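Side-chain contacts in periplasmic sugar-binding protein (Chloroflexus aurantiacus, PDB 4RXU), which binds beta-D-glucopyranose and probably delivers sugar to an ABC-type transporter as its periplasmic solute-binding component: residues E80-A84 and K85-V89; K298-R301 and T302-D306; Y326-K330 and K331-A335; D346-R349 and A350-D354. All coordinates share one frame; numbering follows the deposited sequence.

Interaction 1: E80-A84 and K85-V89; sequences EALIA and KGIKV
Ile87 lays its CD1 methyl against CB of Leu82, 3.6 Å away, so the side chain that follows the helix end folds back over the last turn. Its CG1 sits between the backbone N and the carbonyl carbon (chi1 71°), a choice that leaves both CG1 and CG2 lying against the Leu82 carbonyl oxygen. That carbonyl is well used: Ile87 N reaches Leu82 O at 3.3 Å in a nearly straight bond (170°), and Gly86 N adds a weak one. Gly86 N also bonds to Ile83 O at 3.0 Å, coming in from above the carbonyl plane. The backward bonds from Ile87 N to Leu82 O and from Gly86 N to Ile83 O, with the positive phi of Gly86, make a Schellman motif, the classical helix C-terminal stop. One water donates to both Ile83 O and Ile87 O, bridging the final turn to the departing chain. Lys85 runs back along the helix, its CG 3.4 Å from Ala81 O. A second water donates to that oxygen and weakly links it to Lys85 NZ, which has a long, weak ion pair with Glu64. Leu82 faces Val36 and Leu66 of the sheet, Ile87 meets Val112, and Val89, which opens strand 89-92, packs on helix 300-315.

Interaction 2: K298-R301 and T302-D306; sequences KDVR and TLVQD. With BGC (beta-D-glucopyranose), chain C.
Thr302 crosses the side chain of Asp299 at about a right angle, a van der Waals contact with OG1 3.8 Å from CG. The bond between these residues is made by the backbone: Thr302 N gives to Asp299 O at 2.9 Å, from above the carbonyl plane. Leu303 N adds a weak bond to that oxygen. The Asp299 carboxylate is gripped side-on by Arg301. NE meets OD1 at 3.0 Å through the syn lone pair, and NH2 meets OD2 at 2.9 Å, also on the syn side but 22° out of the carboxylate plane. Both oxygens lie close to the guanidinium plane, so the two bonds fix the rotation of both groups. OD1 takes a further, weak bond from Arg301 N, and Arg301 NH1 gives to Ser355 O. Arg301 O accepts from Gln305 N and from a water that also donates to Gln305 OE1; Val304 N bonds to Val300 O, with Val300 CG1 against Val304 CG2. Lys298 turns into the pocket: NZ gives to glucose O2 at 2.9 Å and to O3 at 3.0 Å, and bonds to Gln277 OE1. The result is a helix N-cap at Asp299, the capped start of helix 300-315 directly following the pocket lysine of this periplasmic sugar-binding fold.

Interaction 3: Y326-K330 and K331-A335; sequences YNNGK and KDVPA
Asn328 turns its amide oxygen across the turn, where OD1 accepts from Lys331 N at 2.8 Å. Lys330 N reaches the same oxygen at 3.0 Å from the opposite face of the amide plane, so one acceptor holds two successive backbone N-H groups. CG of Asn328 stands between the backbone N and the carbonyl carbon (chi1 85°), which swings OD1 over the turn, and Asn328 N in turn gives to Lys331 O. On the face of the sheet that carries Asn327 and Asp332, Asn327 ND2 donates to Asp332 OD1 at 3.0 Å. The carboxylate is met on its anti side, 32° out of plane, and the two flat groups stand 79° apart. Asn327 OD1 takes Gly329 N at 2.9 Å. Toward the open end, the edge of the Tyr326 ring receives the methyl of Ala335, CD1 to CB 3.7 Å, near the ring plane. Tyr326 and Val333 form a hydrogen-bonded antiparallel pair, Asn327 and Asp332 a non-hydrogen-bonded one.

Further out, Asn328 ND2 is satisfied by Thr124 O and Ile121 O, Tyr326 OH pairs with Gln337, and the ring makes an edge-to-face stack with Tyr130. Lys331 NZ bonds to Val127 O. Together these contacts make a beta hairpin whose loop carries two overlapping Asx turns.

Interaction 4: D346-R349 and A350-D354; sequences DNVR and AALID
The side chain of Arg349 leaves with CG trans to the backbone N (chi1 -175°) and then bends at chi3 (-70°), which brings the guanidinium to the same side as the Asp354 carboxylate, but not into contact. NH1 and OD1 are 5.4 Å apart, the planes of the two groups 43° apart. A water bridges them, accepting from Arg349 NH1 at 2.8 Å in the guanidinium plane and donating to Asp354 OD1 at 2.9 Å. The closer side-chain approach is a van der Waals contact of Arg349 CG with Asp354 OD1, 4.0 Å. In the backbone the helix widens into a pi-type turn, and Arg349 O accepts twice, from Asp354 N at 2.9 Å, nearly along the C=O axis, and from Ile353 N at 3.0 Å. On the buried side, Val348 puts CG2 3.8 Å from CD1 of Leu352, a pair that packs on Val284 of helix 281-288. At the start of the helix Asn347 holds the N-cap position, but its side chain turns to Thr344 N and Thr342 O, tying the helix to the end of strand 332-343.

Arg349 spends its other nitrogens on the chain end, NE in a salt bridge with the terminal carboxylate of Pro367 and NH2 on Leu366 O. Its charge is therefore probably balanced chiefly by the C terminus, with Asp354 probably adding a weaker, longer-range contribution and a water joining the two by hydrogen bonds.

From the N terminus, the four contacts follow in series: none nests in or crosses another, and none touches another. Interaction 1 ends helix 72-84 and turns the chain into strand 89-92. Interaction 2 comes much later, where strand 295-298 gives way to helix 300-315, whose far end packs on Val89 of interaction 1. Interaction 3 is the one that closes a hairpin, joining strands 325-327 and 332-343. The latter strand pairs with 129-133 and 295-298, leads on to interaction 4 in helix 348-354, and supplies Ser338 beside Thr302. Interaction 4 thus comes back near interaction 2, their centres about 17 Å apart.

Interaction 1: E80-A84 and K85-V89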
loop_
_atom_site.group_PDB
_atom_site.type_symbol
_atom_site.label_atom_id
_atom_site.label_comp_id
_atom_site.label_asym_id
_atom_site.label_seq_id
_atom_site.Cartn_x
_atom_site.Cartn_y
_atom_site.Cartn_z
ATOM N N GLU A 80 -3.331 -3.706 -24.442
ATOM C CA GLU A 80 -3.388 -3.890 -25.890
ATOM C C GLU A 80 -4.393 -2.931 -26.551
ATOM O O GLU A 80 -4.132 -2.384 -27.639
ATOM C CB GLU A 80 -3.659 -5.350 -26.234
ATOM C CG GLU A 80 -2.517 -6.267 -25.784
ATOM C CD GLU A 80 -2.834 -7.741 -25.813
ATOM O OE1 GLU A 80 -3.997 -8.109 -25.578
ATOM O OE2 GLU A 80 -1.891 -8.540 -26.052
ATOM N N ALA A 81 -5.512 -2.682 -25.870
ATOM C CA ALA A 81 -6.544 -1.767 -26.383
ATOM C C ALA A 81 -5.991 -0.358 -26.457
ATOM O O ALA A 81 -6.226 0.359 -27.418
ATOM C CB ALA A 81 -7.765 -1.785 -25.496
ATOM N N LEU A 82 -5.224 0.027 -25.439
ATOM C CA LEU A 82 -4.675 1.379 -25.395
ATOM C C LEU A 82 -3.604 1.566 -26.477
ATOM O O LEU A 82 -3.531 2.606 -27.127
ATOM C CB LEU A 82 -4.100 1.660 -24.015
ATOM C CG LEU A 82 -5.179 1.844 -22.939
ATOM C CD1 LEU A 82 -4.540 1.851 -21.549
ATOM C CD2 LEU A 82 -6.043 3.085 -23.161
ATOM N N ILE A 83 -2.779 0.540 -26.663
ATOM C CA ILE A 83 -1.781 0.545 -27.749
ATOM C C ILE A 83 -2.481 0.792 -29.071
ATOM O O ILE A 83 -2.016 1.601 -29.881
ATOM C CB ILE A 83 -0.998 -0.769 -27.815
ATOM C CG1 ILE A 83 -0.052 -0.863 -26.618
ATOM C CG2 ILE A 83 -0.225 -0.873 -29.129
ATOM C CD1 ILE A 83 0.501 -2.258 -26.405
ATOM N N ALA A 84 -3.606 0.114 -29.271
ATOM C CA ALA A 84 -4.325 0.191 -30.534
ATOM C C ALA A 84 -4.966 1.554 -30.746
ATOM O O ALA A 84 -5.165 1.998 -31.880
ATOM C CB ALA A 84 -5.356 -0.913 -30.633
ATOM N N LYS A 85 -5.290 2.216 -29.650
ATOM C CA LYS A 85 -5.754 3.596 -29.701
ATOM C C LYS A 85 -4.663 4.644 -29.889
ATOM O O LYS A 85 -4.962 5.827 -30.033
ATOM C CB LYS A 85 -6.489 3.917 -28.430
ATOM C CG LYS A 85 -7.801 3.193 -28.339
ATOM C CD LYS A 85 -8.616 3.808 -27.231
ATOM C CE LYS A 85 -9.969 3.140 -27.128
ATOM N NZ LYS A 85 -9.840 1.932 -26.274
ATOM N N GLY A 86 -3.408 4.231 -29.820
ATOM C CA GLY A 86 -2.297 5.104 -30.190
ATOM C C GLY A 86 -1.598 5.783 -29.040
ATOM O O GLY A 86 -0.907 6.780 -29.214
ATOM N N ILE A 87 -1.758 5.236 -27.851
ATOM C CA ILE A 87 -1.015 5.793 -26.729
ATOM C C ILE A 87 0.493 5.727 -26.935
ATOM O O ILE A 87 1.025 4.799 -27.537
ATOM C CB ILE A 87 -1.397 5.227 -25.345
ATOM C CG1 ILE A 87 -0.937 3.773 -25.137
ATOM C CG2 ILE A 87 -2.881 5.460 -25.060
ATOM C CD1 ILE A 87 -0.919 3.403 -23.662
ATOM N N LYS A 88 1.171 6.742 -26.415
ATOM C CA LYS A 88 2.623 6.805 -26.382
ATOM C C LYS A 88 3.193 6.591 -24.995
ATOM O O LYS A 88 4.382 6.296 -24.859
ATOM C CB LYS A 88 3.099 8.162 -26.905
ATOM C CG LYS A 88 2.737 8.444 -28.363
ATOM C CD LYS A 88 3.223 7.339 -29.279
ATOM C CE LYS A 88 2.722 7.521 -30.703
ATOM N NZ LYS A 88 2.260 6.214 -31.252
ATOM N N VAL A 89 2.352 6.747 -23.971
ATOM C CA VAL A 89 2.780 6.552 -22.574
ATOM C C VAL A 89 1.688 5.780 -21.861
ATOM O O VAL A 89 0.518 6.140 -21.929
ATOM C CB VAL A 89 2.979 7.883 -21.823
ATOM C CG1 VAL A 89 3.446 7.630 -20.394
ATOM C CG2 VAL A 89 3.978 8.802 -22.528
HETATM O O HOH W 1 -8.557 -0.008 -28.875
HETATM O O HOH W 2 0.411 2.935 -29.483
#

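Interaction 2: K298-R301 and T302-D306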
loop_
_atom_site.group_PDB
_atom_site.type_symbol
_atom_site.label_atom_id
_atom_site.label_comp_id
_atom_site.label_asym_id
_atom_site.label_seq_id
_atom_site.Cartn_x
_atom_site.Cartn_y
_atom_site.Cartn_z
ATOM N N LYS A 298 -0.571 8.826 2.491
ATOM C CA LYS A 298 0.147 8.842 1.222
ATOM C C LYS A 298 -0.615 9.783 0.289
ATOM O O LYS A 298 -1.741 9.480 -0.102
ATOM C CB LYS A 298 0.244 7.420 0.648
ATOM C CG LYS A 298 0.659 6.369 1.680
ATOM C CD LYS A 298 1.196 5.074 1.121
ATOM C CE LYS A 298 0.221 4.423 0.169
ATOM N NZ LYS A 298 0.694 3.043 -0.142
ATOM N N ASP A 299 -0.044 10.952 0.010
ATOM C CA ASP A 299 -0.784 11.989 -0.682
ATOM C C ASP A 299 -0.920 11.625 -2.151
ATOM O O ASP A 299 -0.034 11.874 -2.957
ATOM C CB ASP A 299 -0.107 13.353 -0.475
ATOM C CG ASP A 299 -0.968 14.516 -0.894
ATOM O OD1 ASP A 299 -1.886 14.325 -1.735
ATOM O OD2 ASP A 299 -0.720 15.626 -0.372
ATOM N N VAL A 300 -2.059 11.019 -2.469
ATOM C CA VAL A 300 -2.370 10.591 -3.828
ATOM C C VAL A 300 -2.386 11.750 -4.812
ATOM O O VAL A 300 -2.145 11.561 -5.999
ATOM C CB VAL A 300 -3.691 9.773 -3.852
ATOM C CG1 VAL A 300 -4.082 9.405 -5.278
ATOM C CG2 VAL A 300 -3.562 8.500 -3.024
ATOM N N ARG A 301 -2.659 12.963 -4.351
ATOM C CA ARG A 301 -2.542 14.114 -5.259
ATOM C C ARG A 301 -1.127 14.255 -5.831
ATOM O O ARG A 301 -0.940 14.564 -7.009
ATOM C CB ARG A 301 -2.922 15.429 -4.552
ATOM C CG ARG A 301 -4.303 15.406 -3.935
ATOM C CD ARG A 301 -4.562 16.646 -3.115
ATOM N NE ARG A 301 -3.655 16.727 -1.985
ATOM C CZ ARG A 301 -3.655 17.699 -1.087
ATOM N NH1 ARG A 301 -4.518 18.710 -1.195
ATOM N NH2 ARG A 301 -2.767 17.667 -0.100
ATOM N N THR A 302 -0.131 14.003 -4.981
ATOM C CA THR A 302 1.256 14.092 -5.426
ATOM C C THR A 302 1.599 12.950 -6.386
ATOM O O THR A 302 2.273 13.161 -7.384
ATOM C CB THR A 302 2.229 14.062 -4.241
ATOM O OG1 THR A 302 1.854 15.102 -3.321
ATOM C CG2 THR A 302 3.683 14.267 -4.685
ATOM N N LEU A 303 1.132 11.748 -6.077
ATOM C CA LEU A 303 1.439 10.586 -6.896
ATOM C C LEU A 303 0.857 10.801 -8.297
ATOM O O LEU A 303 1.534 10.592 -9.316
ATOM C CB LEU A 303 0.868 9.322 -6.253
ATOM C CG LEU A 303 1.556 8.025 -6.713
ATOM C CD1 LEU A 303 2.917 7.859 -6.062
ATOM C CD2 LEU A 303 0.692 6.806 -6.437
ATOM N N VAL A 304 -0.401 11.237 -8.343
ATOM C CA VAL A 304 -1.074 11.492 -9.595
ATOM C C VAL A 304 -0.329 12.551 -10.401
ATOM O O VAL A 304 -0.082 12.381 -11.602
ATOM C CB VAL A 304 -2.539 11.898 -9.334
ATOM C CG1 VAL A 304 -3.124 12.700 -10.490
ATOM C CG2 VAL A 304 -3.374 10.656 -9.027
ATOM N N GLN A 305 0.005 13.668 -9.759
ATOM C CA GLN A 305 0.680 14.749 -10.492
ATOM C C GLN A 305 2.051 14.304 -10.985
ATOM O O GLN A 305 2.448 14.649 -12.082
ATOM C CB GLN A 305 0.786 16.033 -9.670
ATOM C CG GLN A 305 0.801 17.298 -10.534
ATOM C CD GLN A 305 -0.515 17.523 -11.273
ATOM O OE1 GLN A 305 -1.608 17.344 -10.718
ATOM N NE2 GLN A 305 -0.414 17.906 -12.529
ATOM N N ASP A 306 2.772 13.531 -10.162
ATOM C CA ASP A 306 4.082 13.000 -10.563
ATOM C C ASP A 306 3.962 12.165 -11.824
ATOM O O ASP A 306 4.760 12.282 -12.741
ATOM C CB ASP A 306 4.729 12.201 -9.437
ATOM C CG ASP A 306 5.389 13.076 -8.407
ATOM O OD1 ASP A 306 5.514 14.310 -8.611
ATOM O OD2 ASP A 306 5.808 12.496 -7.386
HETATM C C2 BGC C . -1.131 0.302 -2.164
HETATM C C3 BGC C . -1.869 0.589 -0.872
HETATM C C4 BGC C . -3.202 -0.145 -0.882
HETATM C C5 BGC C . -3.013 -1.629 -1.199
HETATM C C6 BGC C . -4.314 -2.378 -1.385
HETATM C C1 BGC C . -0.957 -1.207 -2.172
HETATM O O1 BGC C . -0.090 -1.646 -3.176
HETATM O O2 BGC C . 0.125 0.988 -2.156
HETATM O O3 BGC C . -2.059 1.998 -0.776
HETATM O O4 BGC C . -3.766 -0.081 0.443
HETATM O O5 BGC C . -2.245 -1.790 -2.376
HETATM O O6 BGC C . -5.190 -1.707 -2.294
HETATM O O HOH W 3 -2.928 15.815 -8.369
#

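Interaction 3: Y326-K330 and K331-A335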
loop_
_atom_site.group_PDB
_atom_site.type_symbol
_atom_site.label_atom_id
_atom_site.label_comp_id
_atom_site.label_asym_id
_atom_site.label_seq_id
_atom_site.Cartn_x
_atom_site.Cartn_y
_atom_site.Cartn_z
ATOM N N TYR A 326 14.137 1.441 -7.815
ATOM C CA TYR A 326 13.631 0.254 -7.146
ATOM C C TYR A 326 13.968 -0.921 -8.024
ATOM O O TYR A 326 13.672 -0.924 -9.206
ATOM C CB TYR A 326 12.111 0.272 -6.946
ATOM C CG TYR A 326 11.610 1.154 -5.828
ATOM C CD1 TYR A 326 11.793 2.533 -5.859
ATOM C CD2 TYR A 326 10.944 0.612 -4.751
ATOM C CE1 TYR A 326 11.334 3.344 -4.831
ATOM C CE2 TYR A 326 10.472 1.411 -3.724
ATOM C CZ TYR A 326 10.686 2.769 -3.757
ATOM O OH TYR A 326 10.190 3.533 -2.720
ATOM N N ASN A 327 14.540 -1.952 -7.431
ATOM C CA ASN A 327 14.825 -3.135 -8.186
ATOM C C ASN A 327 13.582 -3.971 -8.377
ATOM O O ASN A 327 12.790 -4.203 -7.448
ATOM C CB ASN A 327 15.883 -3.980 -7.492
ATOM C CG ASN A 327 16.280 -5.200 -8.318
ATOM O OD1 ASN A 327 15.760 -6.302 -8.136
ATOM N ND2 ASN A 327 17.144 -4.978 -9.278
ATOM N N ASN A 328 13.442 -4.486 -9.587
ATOM C CA ASN A 328 12.247 -5.254 -9.928
ATOM C C ASN A 328 12.539 -6.716 -10.302
ATOM O O ASN A 328 11.669 -7.408 -10.814
ATOM C CB ASN A 328 11.481 -4.540 -11.042
ATOM C CG ASN A 328 11.991 -4.880 -12.417
ATOM O OD1 ASN A 328 13.126 -5.337 -12.575
ATOM N ND2 ASN A 328 11.136 -4.721 -13.422
ATOM N N GLY A 329 13.741 -7.185 -9.974
ATOM C CA GLY A 329 14.179 -8.549 -10.307
ATOM C C GLY A 329 15.083 -8.640 -11.525
ATOM O O GLY A 329 15.914 -9.562 -11.655
ATOM N N LYS A 330 14.915 -7.679 -12.419
ATOM C CA LYS A 330 15.732 -7.569 -13.644
ATOM C C LYS A 330 16.421 -6.228 -13.858
ATOM O O LYS A 330 17.470 -6.166 -14.524
ATOM C CB LYS A 330 14.895 -7.876 -14.874
ATOM C CG LYS A 330 14.484 -9.335 -14.953
ATOM C CD LYS A 330 15.653 -10.275 -15.213
ATOM C CE LYS A 330 15.195 -11.723 -15.359
ATOM N NZ LYS A 330 14.836 -12.292 -14.027
ATOM N N LYS A 331 15.859 -5.166 -13.291
ATOM C CA LYS A 331 16.306 -3.809 -13.566
ATOM C C LYS A 331 16.140 -2.975 -12.311
ATOM O O LYS A 331 15.201 -3.173 -11.556
ATOM C CB LYS A 331 15.469 -3.225 -14.728
ATOM C CG LYS A 331 15.646 -1.745 -15.004
ATOM C CD LYS A 331 14.813 -1.344 -16.204
ATOM C CE LYS A 331 15.049 0.101 -16.545
ATOM N NZ LYS A 331 14.393 0.397 -17.824
ATOM N N ASP A 332 17.084 -2.064 -12.096
ATOM C CA ASP A 332 16.890 -0.945 -11.185
ATOM C C ASP A 332 16.091 0.162 -11.871
ATOM O O ASP A 332 16.608 0.931 -12.655
ATOM C CB ASP A 332 18.237 -0.406 -10.713
ATOM C CG ASP A 332 18.942 -1.343 -9.737
ATOM O OD1 ASP A 332 18.299 -2.255 -9.151
ATOM O OD2 ASP A 332 20.160 -1.139 -9.557
ATOM N N VAL A 333 14.796 0.192 -11.606
ATOM C CA VAL A 333 13.901 1.083 -12.342
ATOM C C VAL A 333 13.986 2.480 -11.739
ATOM O O VAL A 333 13.810 2.631 -10.525
ATOM C CB VAL A 333 12.431 0.598 -12.251
ATOM C CG1 VAL A 333 11.496 1.554 -13.007
ATOM C CG2 VAL A 333 12.299 -0.844 -12.743
ATOM N N PRO A 334 14.247 3.503 -12.576
ATOM C CA PRO A 334 14.251 4.885 -12.095
ATOM C C PRO A 334 12.951 5.268 -11.381
ATOM O O PRO A 334 11.857 5.041 -11.900
ATOM C CB PRO A 334 14.461 5.711 -13.370
ATOM C CG PRO A 334 15.167 4.786 -14.303
ATOM C CD PRO A 334 14.593 3.428 -14.008
ATOM N N ALA A 335 13.102 5.853 -10.195
ATOM C CA ALA A 335 11.966 6.120 -9.294
ATOM C C ALA A 335 11.636 7.597 -9.204
ATOM O O ALA A 335 12.512 8.448 -9.271
ATOM C CB ALA A 335 12.271 5.603 -7.909
#

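Interaction 4: D346-R349 and A350-D354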
loop_
_atom_site.group_PDB
_atom_site.type_symbol
_atom_site.label_atom_id
_atom_site.label_comp_id
_atom_site.label_asym_id
_atom_site.label_seq_id
_atom_site.Cartn_x
_atom_site.Cartn_y
_atom_site.Cartn_z
ATOM N N ASP A 346 -3.482 13.348 16.934
ATOM C CA ASP A 346 -2.737 14.578 17.246
ATOM C C ASP A 346 -2.525 15.479 16.010
ATOM O O ASP A 346 -2.441 16.690 16.152
ATOM C CB ASP A 346 -1.406 14.229 17.929
ATOM C CG ASP A 346 -1.604 13.407 19.217
ATOM O OD1 ASP A 346 -2.606 13.637 19.942
ATOM O OD2 ASP A 346 -0.771 12.513 19.493
ATOM N N ASN A 347 -2.470 14.890 14.805
ATOM C CA ASN A 347 -2.174 15.637 13.575
ATOM C C ASN A 347 -3.139 15.388 12.426
ATOM O O ASN A 347 -2.869 15.779 11.303
ATOM C CB ASN A 347 -0.722 15.435 13.092
ATOM C CG ASN A 347 -0.471 14.051 12.578
ATOM O OD1 ASN A 347 -1.148 13.131 12.998
ATOM N ND2 ASN A 347 0.482 13.901 11.660
ATOM N N VAL A 348 -4.268 14.754 12.699
ATOM C CA VAL A 348 -5.215 14.498 11.615
ATOM C C VAL A 348 -5.674 15.794 10.914
ATOM O O VAL A 348 -5.764 15.867 9.672
ATOM C CB VAL A 348 -6.387 13.609 12.041
ATOM C CG1 VAL A 348 -7.111 14.166 13.249
ATOM C CG2 VAL A 348 -7.333 13.429 10.872
ATOM N N ARG A 349 -5.934 16.822 11.709
ATOM C CA ARG A 349 -6.347 18.076 11.148
ATOM C C ARG A 349 -5.226 18.693 10.315
ATOM O O ARG A 349 -5.458 19.050 9.159
ATOM C CB ARG A 349 -6.838 19.040 12.231
ATOM C CG ARG A 349 -7.392 20.325 11.631
ATOM C CD ARG A 349 -7.915 21.228 12.721
ATOM N NE ARG A 349 -9.127 20.692 13.322
ATOM C CZ ARG A 349 -10.351 20.853 12.826
ATOM N NH1 ARG A 349 -10.534 21.528 11.691
ATOM N NH2 ARG A 349 -11.399 20.327 13.462
ATOM N N ALA A 350 -4.019 18.795 10.862
ATOM C CA ALA A 350 -2.910 19.373 10.079
ATOM C C ALA A 350 -2.627 18.572 8.829
ATOM O O ALA A 350 -2.484 19.142 7.759
ATOM C CB ALA A 350 -1.650 19.493 10.904
ATOM N N ALA A 351 -2.594 17.250 8.940
ATOM C CA ALA A 351 -2.129 16.433 7.821
ATOM C C ALA A 351 -3.155 16.302 6.693
ATOM O O ALA A 351 -2.771 16.280 5.524
ATOM C CB ALA A 351 -1.709 15.057 8.292
ATOM N N LEU A 352 -4.437 16.189 7.048
ATOM C CA LEU A 352 -5.467 15.846 6.087
ATOM C C LEU A 352 -6.387 16.991 5.739
ATOM O O LEU A 352 -6.961 16.983 4.647
ATOM C CB LEU A 352 -6.294 14.662 6.593
ATOM C CG LEU A 352 -5.516 13.376 6.881
ATOM C CD1 LEU A 352 -6.499 12.290 7.292
ATOM C CD2 LEU A 352 -4.698 12.933 5.656
ATOM N N ILE A 353 -6.577 17.925 6.668
ATOM C CA ILE A 353 -7.549 18.999 6.474
ATOM C C ILE A 353 -6.848 20.297 6.071
ATOM O O ILE A 353 -7.191 20.905 5.054
ATOM C CB ILE A 353 -8.394 19.212 7.738
ATOM C CG1 ILE A 353 -9.086 17.917 8.185
ATOM C CG2 ILE A 353 -9.395 20.340 7.518
ATOM C CD1 ILE A 353 -9.713 17.071 7.119
ATOM N N ASP A 354 -5.843 20.688 6.823
ATOM C CA ASP A 354 -5.108 21.936 6.523
ATOM C C ASP A 354 -4.345 21.821 5.203
ATOM O O ASP A 354 -4.104 22.816 4.497
ATOM C CB ASP A 354 -4.179 22.296 7.686
ATOM C CG ASP A 354 -4.935 22.623 8.962
ATOM O OD1 ASP A 354 -6.152 22.903 8.879
ATOM O OD2 ASP A 354 -4.296 22.613 10.041
HETATM O O HOH W 4 -3.555 18.714 13.647
HETATM O O HOH W 5 -8.824 22.923 9.913
#